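Local coordinates for genome polyprotein (Chicken sicinivirus JSY, PDB 6QWT) that contains, as this chain, the 3D RNA-dependent RNA polymerase, which probably copies the viral RNA genome from an RNA template, at residues V32-T46 with K158-T172. Residues are numbered along the deposited sequence; the frame is centred on the assembly and turned at random.
Sequences VTKEPAVLSRHDRRT and KDELRGVDKVAAAKT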
loop_
_atom_site.group_PDB
_atom_site.type_symbol
_atom_site.label_atom_id
_atom_site.label_comp_id
_atom_site.label_asym_id
_atom_site.label_seq_id
_atom_site.Cartn_x
_atom_site.Cartn_y
_atom_site.Cartn_z
ATOM N N VAL A 32 -0.205 22.306 15.376
ATOM C CA VAL A 32 0.414 21.735 14.184
ATOM C C VAL A 32 1.460 20.713 14.617
ATOM O O VAL A 32 2.523 21.075 15.126
ATOM C CB VAL A 32 1.030 22.825 13.299
ATOM C CG1 VAL A 32 1.782 22.203 12.127
ATOM C CG2 VAL A 32 -0.054 23.770 12.799
ATOM N N THR A 33 1.156 19.430 14.421
ATOM C CA THR A 33 2.100 18.348 14.667
ATOM C C THR A 33 2.610 17.715 13.382
ATOM O O THR A 33 3.422 16.786 13.445
ATOM C CB THR A 33 1.464 17.264 15.550
ATOM O OG1 THR A 33 0.494 16.535 14.789
ATOM C CG2 THR A 33 0.785 17.884 16.761
ATOM N N LYS A 34 2.152 18.185 12.223
ATOM C CA LYS A 34 2.559 17.643 10.937
ATOM C C LYS A 34 2.767 18.783 9.954
ATOM O O LYS A 34 2.102 19.820 10.034
ATOM C CB LYS A 34 1.519 16.667 10.372
ATOM C CG LYS A 34 1.561 15.269 10.968
ATOM C CD LYS A 34 0.264 14.527 10.677
ATOM C CE LYS A 34 0.493 13.037 10.496
ATOM N NZ LYS A 34 -0.774 12.337 10.144
ATOM N N GLU A 35 3.687 18.575 9.021
ATOM C CA GLU A 35 4.017 19.539 7.984
ATOM C C GLU A 35 4.366 18.778 6.715
ATOM O O GLU A 35 4.663 17.579 6.768
ATOM C CB GLU A 35 5.188 20.439 8.405
ATOM C CG GLU A 35 4.837 21.468 9.467
ATOM C CD GLU A 35 6.035 22.294 9.895
ATOM O OE1 GLU A 35 7.053 22.285 9.172
ATOM O OE2 GLU A 35 5.961 22.947 10.956
ATOM N N PRO A 36 4.320 19.439 5.555
ATOM C CA PRO A 36 4.720 18.766 4.312
ATOM C C PRO A 36 6.154 18.264 4.383
ATOM O O PRO A 36 7.037 18.928 4.929
ATOM C CB PRO A 36 4.557 19.859 3.251
ATOM C CG PRO A 36 3.521 20.775 3.818
ATOM C CD PRO A 36 3.770 20.782 5.300
ATOM N N ALA A 37 6.376 17.075 3.824
ATOM C CA ALA A 37 7.692 16.454 3.856
ATOM C C ALA A 37 8.725 17.325 3.150
ATOM O O ALA A 37 8.405 18.102 2.245
ATOM C CB ALA A 37 7.654 15.075 3.199
ATOM N N VAL A 38 9.977 17.181 3.574
ATOM C CA VAL A 38 11.086 17.884 2.942
ATOM C C VAL A 38 11.261 17.355 1.522
ATOM O O VAL A 38 11.486 16.158 1.310
ATOM C CB VAL A 38 12.373 17.722 3.761
ATOM C CG1 VAL A 38 13.564 18.306 3.009
ATOM C CG2 VAL A 38 12.220 18.376 5.120
ATOM N N LEU A 39 11.157 18.243 0.537
ATOM C CA LEU A 39 11.415 17.861 -0.844
ATOM C C LEU A 39 12.691 18.463 -1.411
ATOM O O LEU A 39 13.266 17.883 -2.337
ATOM C CB LEU A 39 10.229 18.252 -1.741
ATOM C CG LEU A 39 8.859 17.691 -1.332
ATOM C CD1 LEU A 39 7.771 18.177 -2.276
ATOM C CD2 LEU A 39 8.870 16.165 -1.271
ATOM N N SER A 40 13.159 19.585 -0.873
ATOM C CA SER A 40 14.314 20.292 -1.410
ATOM C C SER A 40 15.559 19.999 -0.582
ATOM O O SER A 40 15.487 19.866 0.644
ATOM C CB SER A 40 14.055 21.800 -1.443
ATOM O OG SER A 40 15.267 22.526 -1.540
ATOM N N ARG A 41 16.705 19.909 -1.263
ATOM C CA ARG A 41 17.977 19.757 -0.564
ATOM C C ARG A 41 18.386 21.024 0.176
ATOM O O ARG A 41 19.356 20.987 0.942
ATOM C CB ARG A 41 19.078 19.354 -1.548
ATOM C CG ARG A 41 18.702 18.203 -2.478
ATOM C CD ARG A 41 19.832 17.192 -2.612
ATOM N NE ARG A 41 20.854 17.612 -3.563
ATOM C CZ ARG A 41 22.156 17.382 -3.420
ATOM N NH1 ARG A 41 23.005 17.807 -4.345
ATOM N NH2 ARG A 41 22.612 16.736 -2.355
ATOM N N HIS A 42 17.674 22.134 -0.030
ATOM C CA HIS A 42 17.959 23.398 0.635
ATOM C C HIS A 42 16.871 23.789 1.635
ATOM O O HIS A 42 16.779 24.962 2.012
ATOM C CB HIS A 42 18.143 24.513 -0.398
ATOM C CG HIS A 42 19.141 24.193 -1.468
ATOM N ND1 HIS A 42 18.793 23.578 -2.651
ATOM C CD2 HIS A 42 20.477 24.404 -1.534
ATOM C CE1 HIS A 42 19.870 23.424 -3.400
ATOM N NE2 HIS A 42 20.906 23.917 -2.745
ATOM N N ASP A 43 16.047 22.836 2.071
ATOM C CA ASP A 43 14.976 23.143 3.016
ATOM C C ASP A 43 15.553 23.653 4.333
ATOM O O ASP A 43 16.416 23.011 4.940
ATOM C CB ASP A 43 14.109 21.904 3.255
ATOM C CG ASP A 43 12.743 22.241 3.846
ATOM O OD1 ASP A 43 12.684 22.958 4.871
ATOM O OD2 ASP A 43 11.722 21.783 3.287
ATOM N N ARG A 44 15.071 24.818 4.773
ATOM C CA ARG A 44 15.570 25.422 6.003
ATOM C C ARG A 44 15.089 24.694 7.252
ATOM O O ARG A 44 15.677 24.878 8.323
ATOM C CB ARG A 44 15.157 26.893 6.073
ATOM N N ARG A 45 14.042 23.875 7.145
ATOM C CA ARG A 45 13.528 23.165 8.310
ATOM C C ARG A 45 14.400 21.986 8.726
ATOM O O ARG A 45 14.161 21.412 9.795
ATOM C CB ARG A 45 12.102 22.674 8.044
ATOM C CG ARG A 45 11.076 23.785 7.878
ATOM C CD ARG A 45 9.748 23.233 7.392
ATOM N NE ARG A 45 9.903 22.471 6.157
ATOM C CZ ARG A 45 9.038 21.558 5.729
ATOM N NH1 ARG A 45 7.948 21.294 6.437
ATOM N NH2 ARG A 45 9.262 20.907 4.595
ATOM N N THR A 46 15.396 21.613 7.923
ATOM C CA THR A 46 16.258 20.480 8.228
ATOM C C THR A 46 17.715 20.845 7.973
ATOM O O THR A 46 18.027 21.687 7.127
ATOM C CB THR A 46 15.884 19.235 7.392
ATOM O OG1 THR A 46 16.723 18.134 7.765
ATOM C CG2 THR A 46 16.050 19.507 5.900
ATOM N N LYS A 158 8.046 11.573 -2.025
ATOM C CA LYS A 158 6.600 11.583 -1.834
ATOM C C LYS A 158 6.181 12.866 -1.131
ATOM O O LYS A 158 6.546 13.101 0.026
ATOM C CB LYS A 158 6.144 10.358 -1.048
ATOM C CG LYS A 158 4.624 10.224 -1.009
ATOM C CD LYS A 158 4.141 8.989 -0.258
ATOM C CE LYS A 158 2.926 8.397 -0.970
ATOM N NZ LYS A 158 3.072 6.924 -1.112
ATOM N N ASP A 159 5.399 13.684 -1.827
ATOM C CA ASP A 159 4.873 14.938 -1.300
ATOM C C ASP A 159 3.670 14.626 -0.417
ATOM O O ASP A 159 2.594 14.289 -0.920
ATOM C CB ASP A 159 4.499 15.846 -2.465
ATOM C CG ASP A 159 4.101 17.250 -2.030
ATOM O OD1 ASP A 159 3.693 18.024 -2.923
ATOM O OD2 ASP A 159 4.187 17.587 -0.824
ATOM N N GLU A 160 3.851 14.725 0.901
ATOM C CA GLU A 160 2.815 14.325 1.845
ATOM C C GLU A 160 3.099 14.954 3.202
ATOM O O GLU A 160 4.220 15.381 3.484
ATOM C CB GLU A 160 2.736 12.800 1.984
ATOM C CG GLU A 160 3.800 12.228 2.920
ATOM C CD GLU A 160 3.944 10.722 2.815
ATOM O OE1 GLU A 160 5.091 10.229 2.888
ATOM O OE2 GLU A 160 2.912 10.033 2.665
ATOM N N LEU A 161 2.065 14.998 4.044
ATOM C CA LEU A 161 2.237 15.458 5.417
ATOM C C LEU A 161 3.046 14.444 6.218
ATOM O O LEU A 161 2.848 13.232 6.097
ATOM C CB LEU A 161 0.879 15.678 6.088
ATOM C CG LEU A 161 0.041 16.889 5.666
ATOM C CD1 LEU A 161 -1.219 16.974 6.515
ATOM C CD2 LEU A 161 0.842 18.184 5.757
ATOM N N ARG A 162 3.964 14.947 7.041
ATOM C CA ARG A 162 4.791 14.107 7.894
ATOM C C ARG A 162 4.881 14.732 9.277
ATOM O O ARG A 162 4.731 15.947 9.434
ATOM C CB ARG A 162 6.201 13.922 7.312
ATOM C CG ARG A 162 6.221 13.317 5.919
ATOM C CD ARG A 162 6.023 11.820 5.970
ATOM N NE ARG A 162 7.293 11.125 6.158
ATOM C CZ ARG A 162 7.405 9.872 6.578
ATOM N NH1 ARG A 162 6.317 9.163 6.859
ATOM N NH2 ARG A 162 8.607 9.325 6.719
ATOM N N GLY A 163 5.127 13.889 10.279
ATOM C CA GLY A 163 5.383 14.401 11.612
ATOM C C GLY A 163 6.541 15.380 11.621
ATOM O O GLY A 163 7.487 15.266 10.840
ATOM N N VAL A 164 6.455 16.366 12.520
ATOM C CA VAL A 164 7.456 17.432 12.552
ATOM C C VAL A 164 8.840 16.875 12.859
ATOM O O VAL A 164 9.854 17.470 12.477
ATOM C CB VAL A 164 7.054 18.519 13.566
ATOM C CG1 VAL A 164 5.993 19.430 12.969
ATOM C CG2 VAL A 164 6.571 17.886 14.868
ATOM N N ASP A 165 8.908 15.738 13.555
ATOM C CA ASP A 165 10.197 15.099 13.794
ATOM C C ASP A 165 10.792 14.567 12.495
ATOM O O ASP A 165 11.990 14.734 12.240
ATOM C CB ASP A 165 10.048 13.978 14.827
ATOM C CG ASP A 165 9.013 12.932 14.425
ATOM O OD1 ASP A 165 7.914 13.313 13.965
ATOM O OD2 ASP A 165 9.299 11.723 14.573
ATOM N N LYS A 166 9.963 13.938 11.655
ATOM C CA LYS A 166 10.447 13.417 10.382
ATOM C C LYS A 166 10.803 14.535 9.411
ATOM O O LYS A 166 11.676 14.353 8.553
ATOM C CB LYS A 166 9.401 12.482 9.771
ATOM C CG LYS A 166 8.939 11.388 10.716
ATOM C CD LYS A 166 8.855 10.041 10.014
ATOM C CE LYS A 166 7.991 9.063 10.797
ATOM N NZ LYS A 166 6.906 8.473 9.956
ATOM N N VAL A 167 10.147 15.691 9.527
ATOM C CA VAL A 167 10.534 16.848 8.726
ATOM C C VAL A 167 11.934 17.312 9.110
ATOM O O VAL A 167 12.801 17.507 8.249
ATOM C CB VAL A 167 9.498 17.976 8.884
ATOM C CG1 VAL A 167 10.021 19.275 8.288
ATOM C CG2 VAL A 167 8.181 17.582 8.236
ATOM N N ALA A 168 12.179 17.474 10.414
ATOM C CA ALA A 168 13.476 17.953 10.883
ATOM C C ALA A 168 14.603 16.992 10.525
ATOM O O ALA A 168 15.748 17.421 10.351
ATOM C CB ALA A 168 13.431 18.179 12.395
ATOM N N ALA A 169 14.305 15.700 10.413
ATOM C CA ALA A 169 15.300 14.705 10.038
ATOM C C ALA A 169 15.355 14.447 8.534
ATOM O O ALA A 169 16.172 13.632 8.094
ATOM C CB ALA A 169 15.033 13.387 10.777
ATOM N N ALA A 170 14.509 15.118 7.746
ATOM C CA ALA A 170 14.435 14.940 6.292
ATOM C C ALA A 170 14.071 13.508 5.905
ATOM O O ALA A 170 14.447 13.028 4.832
ATOM C CB ALA A 170 15.736 15.365 5.602
ATOM N N LYS A 171 13.323 12.818 6.769
ATOM C CA LYS A 171 12.886 11.444 6.507
ATOM C C LYS A 171 11.602 11.487 5.685
ATOM O O LYS A 171 10.490 11.379 6.202
ATOM C CB LYS A 171 12.678 10.683 7.809
ATOM C CG LYS A 171 13.936 10.356 8.584
ATOM C CD LYS A 171 13.566 9.677 9.891
ATOM C CE LYS A 171 14.781 9.406 10.760
ATOM N NZ LYS A 171 14.381 8.801 12.064
ATOM N N THR A 172 11.764 11.639 4.378
ATOM C CA THR A 172 10.638 11.643 3.458
ATOM C C THR A 172 10.679 10.386 2.600
ATOM O O THR A 172 11.755 9.934 2.194
ATOM C CB THR A 172 10.651 12.899 2.587
ATOM O OG1 THR A 172 11.459 12.678 1.426
ATOM C CG2 THR A 172 11.217 14.055 3.383
HETATM O O HOH W 1 5.758 17.189 1.059
#
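Pro36 O, resting 3.7 Å from Val167 CG2, is gripped by two nitrogens of Arg45, with NH1 at 2.9 Å and NH2 reaching the same oxygen. Arg45 gathers its acceptors round the rim of its guanidinium plane: side-on, NE and NH2 take one oxygen each of Asp43, while NH1 also donates to Glu35 OE1 on its anti lone pair, as part of a salt bridge. This ring of acceptors fixes the rotation of the flat group, whose one face receives Val167 CG1, 3.4 Å from Arg45 NH1 and offset toward the rim. The two carboxylates would be expected to offset the positive charge of Arg45. Val167 splits its branches: its chi1 of 169° sends CG1 to the guanidinium and CG2 to the carbonyl oxygens of Glu35 and Pro36.

Next to this cluster, strands 34-36 and 161-163 form a two-stranded antiparallel sheet. Glu35 and Arg162 are its hydrogen-bonded pair, with Arg162 N 2.7 Å from Glu35 O; Ala37 N to Glu160 O and Val164 N to Thr33 O continue the bonding at the two ends. Segment 158-172, which begins KDELR, probably corresponds to motif F in the fingers, as in other picornaviral 3Dpol, and here it is pinned to the N-terminal part of the chain. Arg162, bent at chi2 and chi3, turns back to hold Lys171 O with NE and NH2, and its CG lies 3.5 Å from Ala37 CB.

At the C-terminal end of helix 164-168, which closes in a Schellman motif at Ala170, Thr46 OG1 donates to Ala168 O at 2.9 Å, from above the carbonyl plane, and also bonds Ala48 N. Elsewhere, Ser19 and Lys20 bind the Asp159 carboxylate, and Leu39 CD1 packs 3.8 Å from Asp159 CG, the two side chains crossing at about a right angle.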